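Local coordinates for protein putative pyrazinamidase/nicotinamidase (Streptococcus mutans, PDB 3S2S) that probably hydrolyses the amide of nicotinamide and pyrazinamide, as a zinc-binding member of the isochorismatase family, at residues D94-T99 against K137-A142; D43-F48 against F84-H89; V157-L162 against Q184-Q189; L39-Y44 against V161-L166. One frame throughout, in Å; residues are numbered along the deposited sequence.

Overall arrangement
All four contacts are largely buried, but their chemistry changes across the fold. Contacts 3 and 4 are parallel strand pairs of one sheet and share strand 159-165. The centre of contact 3 lies about 12 Å from that of the chain, with Gln-184 exposed; it is plain sheet packing. Contact 4, its centre about 2 Å from that of the chain, runs into the cacodylic acid pocket. Contact 2 shares Asp-43 and Tyr-44 with it and joins that pocket to the zinc site. Contact 1 pairs two loops on the other side of the zinc, where neighbouring subunits also pack. A Lys-137 NZ to Asp-43 OD2 salt bridge (2.8 Å) ties contact 1 to contacts 2 and 4.

Contact 1. Residues D94-T99 against K137-A142; sequences DFHPET and KRHYSA. With ZN (zinc ion), chain E.
His-96 supplies the hydrogen bond between the two loops. Its NE2 donates to Arg-138 O at 2.7 Å, with an N-H...O angle of 163°. The oxygen lies in the imidazole plane, but the nitrogen stands above the carbonyl plane. With chi1 at -162°, CG points away from the backbone N and the ring reaches across to residues 137-142.

Two flat groups flank the His-96 ring. His-96 CD2 lies over one face of the Arg-138 guanidinium, toward its rim, 3.3 Å from NH2. The two planes are 44° apart. His-96 CE1 meets the edge of the His-139 ring at CD2, 3.9 Å away.

Metal binding is the work of Glu-98. Its extended chain puts OE1 2.1 Å from the zinc ion. Glu-98 OE2 is hydrogen-bonded to zinc-bound water 1 at 2.6 Å. Asp-87, His-89 and His-105 are the other protein ligands. Tyr-140 packs against the stem of Glu-98, with OH 3.5 Å from CG, and also lines the cacodylic acid pocket.

Other subunits close the outside: Arg-138 NH2 forms a salt bridge with Glu-154 of the second subunit, and Tyr-140 OH bonds to Val-210 O of the third. Both segments are loops, one after strand 81-87 and one after strand 132-137. Tyr-140 rests on Ile-169 and Cys-170 of helix 167-180.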
# COMPACT_ATOMS: atom_id res chain seq x y z
N ASP A 94 -12.47 -20.91 -4.00
CA ASP A 94 -13.20 -20.62 -2.78
C ASP A 94 -12.46 -19.63 -1.87
O ASP A 94 -13.03 -19.16 -0.89
CB ASP A 94 -13.53 -21.91 -2.03
CG ASP A 94 -14.52 -22.78 -2.78
OD1 ASP A 94 -15.62 -22.28 -3.11
OD2 ASP A 94 -14.20 -23.96 -3.05
N PHE A 95 -11.21 -19.32 -2.20
CA PHE A 95 -10.45 -18.35 -1.41
C PHE A 95 -10.70 -16.90 -1.83
O PHE A 95 -10.33 -15.97 -1.11
CB PHE A 95 -8.95 -18.65 -1.44
CG PHE A 95 -8.55 -19.76 -0.52
CD1 PHE A 95 -8.66 -19.61 0.85
CD2 PHE A 95 -8.07 -20.96 -1.03
CE1 PHE A 95 -8.31 -20.63 1.70
CE2 PHE A 95 -7.72 -21.98 -0.18
CZ PHE A 95 -7.83 -21.81 1.18
N HIS A 96 -11.33 -16.73 -2.98
CA HIS A 96 -11.72 -15.40 -3.45
C HIS A 96 -13.16 -15.10 -3.03
O HIS A 96 -14.08 -15.83 -3.41
CB HIS A 96 -11.61 -15.37 -4.97
CG HIS A 96 -11.56 -13.98 -5.54
ND1 HIS A 96 -12.17 -12.90 -4.92
CD2 HIS A 96 -10.98 -13.50 -6.66
CE1 HIS A 96 -11.95 -11.81 -5.63
NE2 HIS A 96 -11.23 -12.14 -6.69
N PRO A 97 -13.37 -14.03 -2.24
CA PRO A 97 -14.71 -13.66 -1.75
C PRO A 97 -15.69 -13.46 -2.89
O PRO A 97 -16.89 -13.63 -2.71
CB PRO A 97 -14.47 -12.31 -1.05
CG PRO A 97 -13.04 -12.33 -0.67
CD PRO A 97 -12.31 -13.16 -1.68
N GLU A 98 -15.17 -13.10 -4.05
CA GLU A 98 -16.00 -12.75 -5.18
C GLU A 98 -16.70 -13.98 -5.74
O GLU A 98 -17.76 -13.89 -6.36
CB GLU A 98 -15.13 -12.08 -6.25
CG GLU A 98 -15.89 -11.27 -7.28
CD GLU A 98 -15.00 -10.81 -8.39
OE1 GLU A 98 -15.34 -11.07 -9.56
OE2 GLU A 98 -13.95 -10.20 -8.10
N THR A 99 -16.11 -15.15 -5.49
CA THR A 99 -16.64 -16.39 -6.03
C THR A 99 -18.06 -16.67 -5.55
O THR A 99 -18.85 -17.28 -6.28
CB THR A 99 -15.74 -17.58 -5.66
OG1 THR A 99 -14.44 -17.36 -6.23
CG2 THR A 99 -16.33 -18.87 -6.21
N LYS A 137 -6.07 -8.75 -13.42
CA LYS A 137 -6.43 -8.34 -12.07
C LYS A 137 -7.45 -9.30 -11.49
O LYS A 137 -8.13 -10.00 -12.24
CB LYS A 137 -6.96 -6.89 -12.04
CG LYS A 137 -8.35 -6.71 -12.66
CD LYS A 137 -8.75 -5.23 -12.68
CE LYS A 137 -10.07 -4.99 -13.40
NZ LYS A 137 -11.22 -5.61 -12.67
N ARG A 138 -7.55 -9.33 -10.16
CA ARG A 138 -8.50 -10.22 -9.50
C ARG A 138 -9.54 -9.50 -8.67
O ARG A 138 -10.55 -10.09 -8.31
CB ARG A 138 -7.77 -11.25 -8.62
CG ARG A 138 -6.97 -12.25 -9.43
CD ARG A 138 -6.18 -13.20 -8.54
NE ARG A 138 -7.02 -14.10 -7.77
CZ ARG A 138 -7.30 -13.96 -6.47
NH1 ARG A 138 -6.82 -12.90 -5.79
NH2 ARG A 138 -8.07 -14.85 -5.87
N HIS A 139 -9.26 -8.24 -8.30
CA HIS A 139 -10.25 -7.44 -7.60
C HIS A 139 -10.85 -6.45 -8.57
O HIS A 139 -10.45 -6.39 -9.74
CB HIS A 139 -9.63 -6.67 -6.42
CG HIS A 139 -9.24 -7.55 -5.27
ND1 HIS A 139 -8.33 -7.15 -4.31
CD2 HIS A 139 -9.63 -8.80 -4.93
CE1 HIS A 139 -8.19 -8.12 -3.42
NE2 HIS A 139 -8.97 -9.13 -3.76
N TYR A 140 -11.79 -5.65 -8.10
CA TYR A 140 -12.47 -4.73 -9.01
C TYR A 140 -11.56 -3.58 -9.46
O TYR A 140 -11.45 -3.26 -10.67
CB TYR A 140 -13.72 -4.19 -8.31
CG TYR A 140 -14.62 -5.27 -7.75
CD1 TYR A 140 -15.31 -6.15 -8.59
CD2 TYR A 140 -14.83 -5.38 -6.37
CE1 TYR A 140 -16.15 -7.12 -8.07
CE2 TYR A 140 -15.67 -6.35 -5.85
CZ TYR A 140 -16.33 -7.21 -6.70
OH TYR A 140 -17.17 -8.17 -6.16
N SER A 141 -10.84 -2.99 -8.51
CA SER A 141 -9.88 -1.95 -8.84
C SER A 141 -8.67 -2.44 -9.65
O SER A 141 -8.06 -3.46 -9.33
CB SER A 141 -9.34 -1.31 -7.54
OG SER A 141 -8.26 -0.44 -7.84
N ALA A 142 -8.30 -1.66 -10.65
CA ALA A 142 -7.15 -1.98 -11.49
C ALA A 142 -5.83 -1.89 -10.71
O ALA A 142 -4.80 -2.38 -11.19
CB ALA A 142 -7.10 -1.02 -12.66
ZN ZN E . -14.49 -10.32 -11.30
O HOH W 1 -13.09 -8.92 -10.23
O HOH W 2 -15.80 -8.63 -11.37

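Contact 2. Residues D43-F48 against F84-H89; sequences DYTYDF and FTIDGH. With ZN (zinc ion), chain E; CAD (cacodylic acid), chain F.
Asp-43 OD1 accepts the backbone N of Asp-87 at 2.7 Å, and the N-H points almost straight at it (178°). The nitrogen lies nearly along the C-O axis of the carboxylate. Chi1 of -75° sets CG opposite the carbonyl carbon, and the carboxylate reaches the end of strand 81-87. A second bond runs from the backbone N of Asp-43 to Thr-85 O at 3.2 Å. Asp-43 OD2 comes 3.1 Å from C1 of the cacodylic acid (CAD).

Asp-87 OD1 is 4.1 Å from Asp-43 OD2. Lys-137 NZ forms salt bridges with both oxygens. Asp-87 OD1 is also hydrogen-bonded to water 1, while Asp-87 OD2 binds the zinc ion at 2.0 Å. His-89 NE2 is a further zinc ligand, and Glu-98 and His-105 complete the protein share of the site.

This is the C-terminal end of the parallel strands, where the isochorismatase fold places its active site. An aspartate, a lysine and a cysteine form the catalytic triad in nicotinamidases of the family. Asp-43, Lys-137 and Cys-170 are consistent with that trio.

Phe-48 lies beyond the aspartates. CAD C1 sits over the centre of its ring, 3.3 Å above the plane. Asp-87 OD2 meets the ring edge at CZ. On the apolar side, Thr-45 CG2 rests 3.7 Å from Ile-86 CG2, and the two side chains pass one another, pointing opposite ways.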
# COMPACT_ATOMS: atom_id res chain seq x y z
N ASP A 43 -11.80 -3.73 -18.17
CA ASP A 43 -12.73 -4.87 -18.32
C ASP A 43 -13.68 -4.84 -19.49
O ASP A 43 -14.79 -5.36 -19.38
CB ASP A 43 -13.56 -5.06 -17.03
CG ASP A 43 -12.75 -5.69 -15.90
OD1 ASP A 43 -11.86 -6.49 -16.23
OD2 ASP A 43 -13.05 -5.42 -14.72
N TYR A 44 -13.27 -4.24 -20.60
CA TYR A 44 -14.17 -4.17 -21.75
C TYR A 44 -14.10 -5.46 -22.56
O TYR A 44 -13.65 -5.49 -23.72
CB TYR A 44 -13.90 -2.92 -22.61
CG TYR A 44 -15.11 -2.60 -23.45
CD1 TYR A 44 -16.26 -2.09 -22.86
CD2 TYR A 44 -15.10 -2.84 -24.82
CE1 TYR A 44 -17.40 -1.82 -23.64
CE2 TYR A 44 -16.23 -2.57 -25.61
CZ TYR A 44 -17.37 -2.06 -25.00
OH TYR A 44 -18.49 -1.81 -25.78
N THR A 45 -14.54 -6.55 -21.92
CA THR A 45 -14.39 -7.87 -22.52
C THR A 45 -15.73 -8.52 -22.85
O THR A 45 -16.80 -8.06 -22.43
CB THR A 45 -13.64 -8.83 -21.57
OG1 THR A 45 -14.42 -9.03 -20.39
CG2 THR A 45 -12.24 -8.28 -21.19
N TYR A 46 -15.66 -9.61 -23.60
CA TYR A 46 -16.87 -10.33 -23.99
C TYR A 46 -17.79 -10.69 -22.83
O TYR A 46 -19.01 -10.49 -22.91
CB TYR A 46 -16.51 -11.56 -24.82
CG TYR A 46 -16.52 -11.26 -26.31
CD1 TYR A 46 -15.54 -10.44 -26.88
CD2 TYR A 46 -17.49 -11.79 -27.13
CE1 TYR A 46 -15.55 -10.14 -28.23
CE2 TYR A 46 -17.51 -11.51 -28.50
CZ TYR A 46 -16.53 -10.69 -29.04
OH TYR A 46 -16.56 -10.42 -30.40
N ASP A 47 -17.23 -11.22 -21.74
CA ASP A 47 -18.11 -11.59 -20.62
C ASP A 47 -18.86 -10.43 -19.98
O ASP A 47 -19.93 -10.63 -19.39
CB ASP A 47 -17.35 -12.38 -19.55
CG ASP A 47 -17.31 -13.87 -19.86
OD1 ASP A 47 -18.18 -14.35 -20.64
OD2 ASP A 47 -16.40 -14.54 -19.35
N PHE A 48 -18.33 -9.22 -20.10
CA PHE A 48 -18.99 -8.05 -19.53
C PHE A 48 -19.85 -7.26 -20.51
O PHE A 48 -20.60 -6.37 -20.09
CB PHE A 48 -17.97 -7.11 -18.90
CG PHE A 48 -17.38 -7.63 -17.62
CD1 PHE A 48 -18.19 -7.83 -16.51
CD2 PHE A 48 -16.04 -7.93 -17.53
CE1 PHE A 48 -17.65 -8.32 -15.32
CE2 PHE A 48 -15.49 -8.42 -16.34
CZ PHE A 48 -16.31 -8.62 -15.24
N PHE A 84 -4.54 -1.95 -20.40
CA PHE A 84 -5.71 -2.83 -20.35
C PHE A 84 -5.68 -3.58 -19.02
O PHE A 84 -4.77 -4.37 -18.78
CB PHE A 84 -5.73 -3.80 -21.53
CG PHE A 84 -5.95 -3.11 -22.85
CD1 PHE A 84 -7.23 -2.88 -23.31
CD2 PHE A 84 -4.88 -2.64 -23.60
CE1 PHE A 84 -7.45 -2.23 -24.50
CE2 PHE A 84 -5.09 -1.98 -24.80
CZ PHE A 84 -6.39 -1.78 -25.26
N THR A 85 -6.67 -3.32 -18.16
CA THR A 85 -6.64 -3.91 -16.82
C THR A 85 -7.86 -4.80 -16.74
O THR A 85 -9.01 -4.33 -16.72
CB THR A 85 -6.63 -2.81 -15.74
OG1 THR A 85 -7.82 -2.01 -15.85
CG2 THR A 85 -5.39 -1.94 -15.93
N ILE A 86 -7.60 -6.10 -16.74
CA ILE A 86 -8.62 -7.08 -17.12
C ILE A 86 -8.76 -8.18 -16.09
O ILE A 86 -7.80 -8.92 -15.83
CB ILE A 86 -8.26 -7.75 -18.46
CG1 ILE A 86 -7.94 -6.69 -19.53
CG2 ILE A 86 -9.36 -8.72 -18.91
CD1 ILE A 86 -9.14 -5.81 -19.96
N ASP A 87 -9.97 -8.32 -15.57
CA ASP A 87 -10.30 -9.40 -14.65
C ASP A 87 -9.82 -10.73 -15.23
O ASP A 87 -10.03 -11.03 -16.41
CB ASP A 87 -11.82 -9.49 -14.55
CG ASP A 87 -12.34 -9.21 -13.17
OD1 ASP A 87 -11.67 -8.52 -12.34
OD2 ASP A 87 -13.48 -9.66 -12.95
N GLY A 88 -9.17 -11.55 -14.39
CA GLY A 88 -8.73 -12.87 -14.81
C GLY A 88 -8.97 -13.84 -13.66
O GLY A 88 -8.24 -13.80 -12.66
N HIS A 89 -9.99 -14.69 -13.79
CA HIS A 89 -10.44 -15.50 -12.66
C HIS A 89 -10.17 -16.98 -12.85
O HIS A 89 -9.94 -17.45 -13.97
CB HIS A 89 -11.94 -15.29 -12.39
CG HIS A 89 -12.27 -13.95 -11.82
ND1 HIS A 89 -11.73 -13.49 -10.64
CD2 HIS A 89 -13.11 -12.97 -12.25
CE1 HIS A 89 -12.21 -12.28 -10.38
NE2 HIS A 89 -13.05 -11.94 -11.34
ZN ZN E . -14.49 -10.32 -11.30
AS CAD F . -16.49 -4.75 -12.98
C1 CAD F . -16.13 -5.27 -14.82
C2 CAD F . -17.35 -6.22 -11.98
O1 CAD F . -17.24 -3.30 -12.85
O HOH W 1 -13.09 -8.92 -10.23
O HOH W 2 -15.80 -8.63 -11.37

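Contact 3. Residues V157-L162 against Q184-Q189; sequences VDTVVL and QIEVVQ
Thr-159 and Glu-186 lean across each other on one face of the sheet. The methyl CG2 of Thr-159 meets Glu-186 CG at 3.9 Å. Glu-186 runs out extended (chi2 -178°), and OE1 passes on to Val-161 CG2, 3.3 Å away. Val-161 turns its other branch, CG1, to Val-188 CG2 at 3.6 Å. Beside them, Thr-159 OG1 lies 3.5 Å from Gln-184 CB and donates a hydrogen bond to Asp-158 OD1 from above the carboxylate plane.

The opposite face is apolar. Leu-162 CD1 lies obliquely against Ile-185 CG2 at 3.9 Å. Ala-175 and Thr-174 of helix 167-180 pack on Leu-162. That helix connects the two strands in a beta-alpha-beta unit.

The strands run parallel, with axes 20° apart. Val-160 donates to Gln-184 O and accepts from Glu-186 N. Leu-162 N bonds to Glu-186 O at 2.8 Å, while the bond from Val-188 N to Leu-162 O is weak.

Glu-186 OE1 also forms a salt bridge with Lys-37. The carboxylate therefore has a charged partner on the face where its stem packs against the Thr-159 methyl, while the helix-facing side relies on hydrocarbon contact.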
# COMPACT_ATOMS: atom_id res chain seq x y z
N VAL A 157 3.49 9.67 -14.54
CA VAL A 157 2.11 9.98 -14.93
C VAL A 157 1.41 10.71 -13.80
O VAL A 157 1.45 10.27 -12.66
CB VAL A 157 1.36 8.68 -15.31
CG1 VAL A 157 -0.16 8.93 -15.41
CG2 VAL A 157 1.93 8.13 -16.60
N ASP A 158 0.74 11.82 -14.11
CA ASP A 158 -0.00 12.49 -13.06
C ASP A 158 -1.51 12.41 -13.22
O ASP A 158 -2.24 12.73 -12.29
CB ASP A 158 0.45 13.95 -12.89
CG ASP A 158 -0.12 14.86 -13.93
OD1 ASP A 158 -0.53 14.36 -15.00
OD2 ASP A 158 -0.15 16.08 -13.68
N THR A 159 -1.97 11.96 -14.39
CA THR A 159 -3.40 11.91 -14.69
C THR A 159 -3.77 10.56 -15.28
O THR A 159 -3.11 10.11 -16.23
CB THR A 159 -3.75 12.99 -15.73
OG1 THR A 159 -3.39 14.26 -15.20
CG2 THR A 159 -5.26 12.97 -16.06
N VAL A 160 -4.80 9.93 -14.73
CA VAL A 160 -5.38 8.75 -15.38
C VAL A 160 -6.71 9.09 -16.02
O VAL A 160 -7.50 9.84 -15.45
CB VAL A 160 -5.54 7.55 -14.42
CG1 VAL A 160 -4.13 7.05 -13.95
CG2 VAL A 160 -6.39 7.91 -13.18
N VAL A 161 -6.93 8.53 -17.21
CA VAL A 161 -8.16 8.68 -17.97
C VAL A 161 -8.87 7.34 -17.92
O VAL A 161 -8.36 6.36 -18.42
CB VAL A 161 -7.86 9.08 -19.40
CG1 VAL A 161 -9.16 9.31 -20.17
CG2 VAL A 161 -7.00 10.35 -19.41
N LEU A 162 -10.04 7.31 -17.28
CA LEU A 162 -10.72 6.03 -17.05
C LEU A 162 -11.78 5.74 -18.11
O LEU A 162 -12.57 6.62 -18.44
CB LEU A 162 -11.36 6.01 -15.67
CG LEU A 162 -10.40 6.34 -14.52
CD1 LEU A 162 -11.17 6.22 -13.21
CD2 LEU A 162 -9.20 5.38 -14.53
N GLN A 184 -4.57 12.81 -10.63
CA GLN A 184 -5.69 13.52 -11.27
C GLN A 184 -6.47 12.50 -12.08
O GLN A 184 -5.89 11.56 -12.62
CB GLN A 184 -5.20 14.63 -12.20
CG GLN A 184 -4.30 15.63 -11.51
CD GLN A 184 -4.95 16.22 -10.29
OE1 GLN A 184 -6.08 16.71 -10.35
NE2 GLN A 184 -4.23 16.17 -9.17
N ILE A 185 -7.78 12.67 -12.15
CA ILE A 185 -8.65 11.68 -12.78
C ILE A 185 -9.54 12.33 -13.81
O ILE A 185 -10.15 13.38 -13.54
CB ILE A 185 -9.57 11.01 -11.73
CG1 ILE A 185 -8.74 10.42 -10.60
CG2 ILE A 185 -10.47 9.97 -12.39
CD1 ILE A 185 -9.58 10.03 -9.38
N GLU A 186 -9.58 11.74 -15.00
CA GLU A 186 -10.56 12.11 -16.01
C GLU A 186 -11.40 10.87 -16.26
O GLU A 186 -10.89 9.75 -16.20
CB GLU A 186 -9.87 12.57 -17.29
CG GLU A 186 -8.98 13.78 -17.07
CD GLU A 186 -8.32 14.30 -18.35
OE1 GLU A 186 -8.07 13.50 -19.26
OE2 GLU A 186 -8.06 15.53 -18.44
N VAL A 187 -12.69 11.07 -16.51
CA VAL A 187 -13.54 9.96 -16.91
C VAL A 187 -14.21 10.33 -18.21
O VAL A 187 -14.79 11.41 -18.34
CB VAL A 187 -14.63 9.68 -15.86
CG1 VAL A 187 -15.50 8.51 -16.30
CG2 VAL A 187 -13.99 9.41 -14.50
N VAL A 188 -14.14 9.45 -19.21
CA VAL A 188 -14.72 9.78 -20.50
C VAL A 188 -16.15 9.27 -20.51
O VAL A 188 -16.38 8.07 -20.55
CB VAL A 188 -13.92 9.12 -21.64
CG1 VAL A 188 -14.54 9.46 -23.03
CG2 VAL A 188 -12.45 9.52 -21.56
N GLN A 189 -17.13 10.18 -20.41
CA GLN A 189 -18.50 9.73 -20.18
C GLN A 189 -19.03 8.80 -21.27
O GLN A 189 -19.78 7.86 -20.99
CB GLN A 189 -19.47 10.92 -20.00
CG GLN A 189 -20.90 10.46 -19.72
CD GLN A 189 -21.82 11.57 -19.20
OE1 GLN A 189 -21.38 12.68 -18.91
NE2 GLN A 189 -23.10 11.25 -19.07

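Contact 4. Residues L39-Y44 against V161-L166; sequences LISIDY and VLTGVL. With CAD (cacodylic acid), chain F.
Thr-163 meets strand 37-42 with every side-chain atom. Thr-163 CB lies 3.8 Å from Ile-40 O. Beyond it, Thr-163 OG1 donates a hydrogen bond to Ile-40 O at 2.9 Å. The Thr-163 backbone N also bonds to Ile-40 O, so two donors of one residue grip it. Chi1 of 64° puts OG1 between the backbone N and carbonyl carbon, within reach of that oxygen. OG1 also accepts a hydrogen bond from water 3, which links it to Ser-41 OG. The methyl CG2 of Thr-163 turns to Leu-39 CD1, 4.0 Å away.

On the other face, Ile-40 CG1 and Leu-162 CD2 lie side by side, 3.7 Å apart. Ile-42 O receives Val-165 N at 3.0 Å. Gly-164 CA approaches the same oxygen, at backbone angles that suit glycine. Val-165 then packs CG1 at the edge of the Tyr-44 ring.

The peptide before Leu-166 is cis. Leu-166 N donates to CAD O1 at 2.7 Å with an angle of 173°. Cys-170 N also bonds to CAD, and the pair is consistent with the oxyanion hole of related nicotinamidases.

The two strands run parallel in the middle of the sheet. Strand 81-87 flanks strand 37-42, and strand 184-188 flanks strand 159-165. Helix 65-77 packs on Leu-39 and Thr-163, while helix 167-180 packs on Ile-42 and Leu-162.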
# COMPACT_ATOMS: atom_id res chain seq x y z
N LEU A 39 -4.19 6.18 -20.16
CA LEU A 39 -5.58 5.78 -20.34
C LEU A 39 -5.73 4.36 -19.79
O LEU A 39 -4.95 3.48 -20.13
CB LEU A 39 -5.99 5.88 -21.83
CG LEU A 39 -7.47 5.52 -22.00
CD1 LEU A 39 -8.15 6.48 -22.99
CD2 LEU A 39 -7.68 4.05 -22.34
N ILE A 40 -6.71 4.17 -18.91
CA ILE A 40 -6.95 2.85 -18.31
C ILE A 40 -8.17 2.25 -18.98
O ILE A 40 -9.21 2.90 -19.02
CB ILE A 40 -7.18 2.93 -16.77
CG1 ILE A 40 -6.17 3.87 -16.09
CG2 ILE A 40 -7.08 1.53 -16.13
CD1 ILE A 40 -4.71 3.52 -16.37
N SER A 41 -8.03 1.05 -19.56
CA SER A 41 -9.13 0.37 -20.27
C SER A 41 -9.62 -0.76 -19.40
O SER A 41 -8.96 -1.81 -19.28
CB SER A 41 -8.66 -0.15 -21.63
OG SER A 41 -9.75 -0.66 -22.38
N ILE A 42 -10.76 -0.55 -18.75
CA ILE A 42 -11.15 -1.45 -17.66
C ILE A 42 -12.20 -2.46 -18.10
O ILE A 42 -13.34 -2.10 -18.39
CB ILE A 42 -11.68 -0.65 -16.46
CG1 ILE A 42 -10.65 0.41 -16.04
CG2 ILE A 42 -12.03 -1.58 -15.27
CD1 ILE A 42 -11.21 1.34 -14.98
N ASP A 43 -11.80 -3.73 -18.17
CA ASP A 43 -12.73 -4.87 -18.32
C ASP A 43 -13.68 -4.84 -19.49
O ASP A 43 -14.79 -5.36 -19.38
CB ASP A 43 -13.56 -5.06 -17.03
CG ASP A 43 -12.75 -5.69 -15.90
OD1 ASP A 43 -11.86 -6.49 -16.23
OD2 ASP A 43 -13.05 -5.42 -14.72
N TYR A 44 -13.27 -4.24 -20.60
CA TYR A 44 -14.17 -4.17 -21.75
C TYR A 44 -14.10 -5.46 -22.56
O TYR A 44 -13.65 -5.49 -23.72
CB TYR A 44 -13.90 -2.92 -22.61
CG TYR A 44 -15.11 -2.60 -23.45
CD1 TYR A 44 -16.26 -2.09 -22.86
CD2 TYR A 44 -15.10 -2.84 -24.82
CE1 TYR A 44 -17.40 -1.82 -23.64
CE2 TYR A 44 -16.23 -2.57 -25.61
CZ TYR A 44 -17.37 -2.06 -25.00
OH TYR A 44 -18.49 -1.81 -25.78
N VAL A 161 -6.93 8.53 -17.21
CA VAL A 161 -8.16 8.68 -17.97
C VAL A 161 -8.87 7.34 -17.92
O VAL A 161 -8.36 6.36 -18.42
CB VAL A 161 -7.86 9.08 -19.40
CG1 VAL A 161 -9.16 9.31 -20.17
CG2 VAL A 161 -7.00 10.35 -19.41
N LEU A 162 -10.04 7.31 -17.28
CA LEU A 162 -10.72 6.03 -17.05
C LEU A 162 -11.78 5.74 -18.11
O LEU A 162 -12.57 6.62 -18.44
CB LEU A 162 -11.36 6.01 -15.67
CG LEU A 162 -10.40 6.34 -14.52
CD1 LEU A 162 -11.17 6.22 -13.21
CD2 LEU A 162 -9.20 5.38 -14.53
N THR A 163 -11.76 4.52 -18.64
CA THR A 163 -12.76 4.07 -19.59
C THR A 163 -13.11 2.63 -19.24
O THR A 163 -12.33 1.95 -18.57
CB THR A 163 -12.21 4.04 -21.05
OG1 THR A 163 -11.14 3.07 -21.15
CG2 THR A 163 -11.69 5.42 -21.48
N GLY A 164 -14.26 2.15 -19.71
CA GLY A 164 -14.59 0.74 -19.53
C GLY A 164 -15.84 0.53 -18.70
O GLY A 164 -16.69 1.41 -18.64
N VAL A 165 -15.92 -0.63 -18.05
CA VAL A 165 -17.14 -1.06 -17.34
C VAL A 165 -16.74 -1.74 -16.02
O VAL A 165 -15.59 -2.15 -15.88
CB VAL A 165 -17.97 -2.06 -18.21
CG1 VAL A 165 -18.47 -1.39 -19.49
CG2 VAL A 165 -17.15 -3.28 -18.55
N LEU A 166 -17.64 -1.81 -15.04
CA LEU A 166 -18.91 -1.09 -15.03
C LEU A 166 -18.63 0.20 -14.26
O LEU A 166 -17.78 0.23 -13.35
CB LEU A 166 -19.97 -1.89 -14.26
CG LEU A 166 -20.47 -3.22 -14.82
CD1 LEU A 166 -21.61 -3.71 -13.94
CD2 LEU A 166 -20.94 -3.05 -16.23
AS CAD F . -16.49 -4.75 -12.98
C1 CAD F . -16.13 -5.27 -14.82
C2 CAD F . -17.35 -6.22 -11.98
O1 CAD F . -17.24 -3.30 -12.85
O HOH W 3 -10.30 1.64 -23.42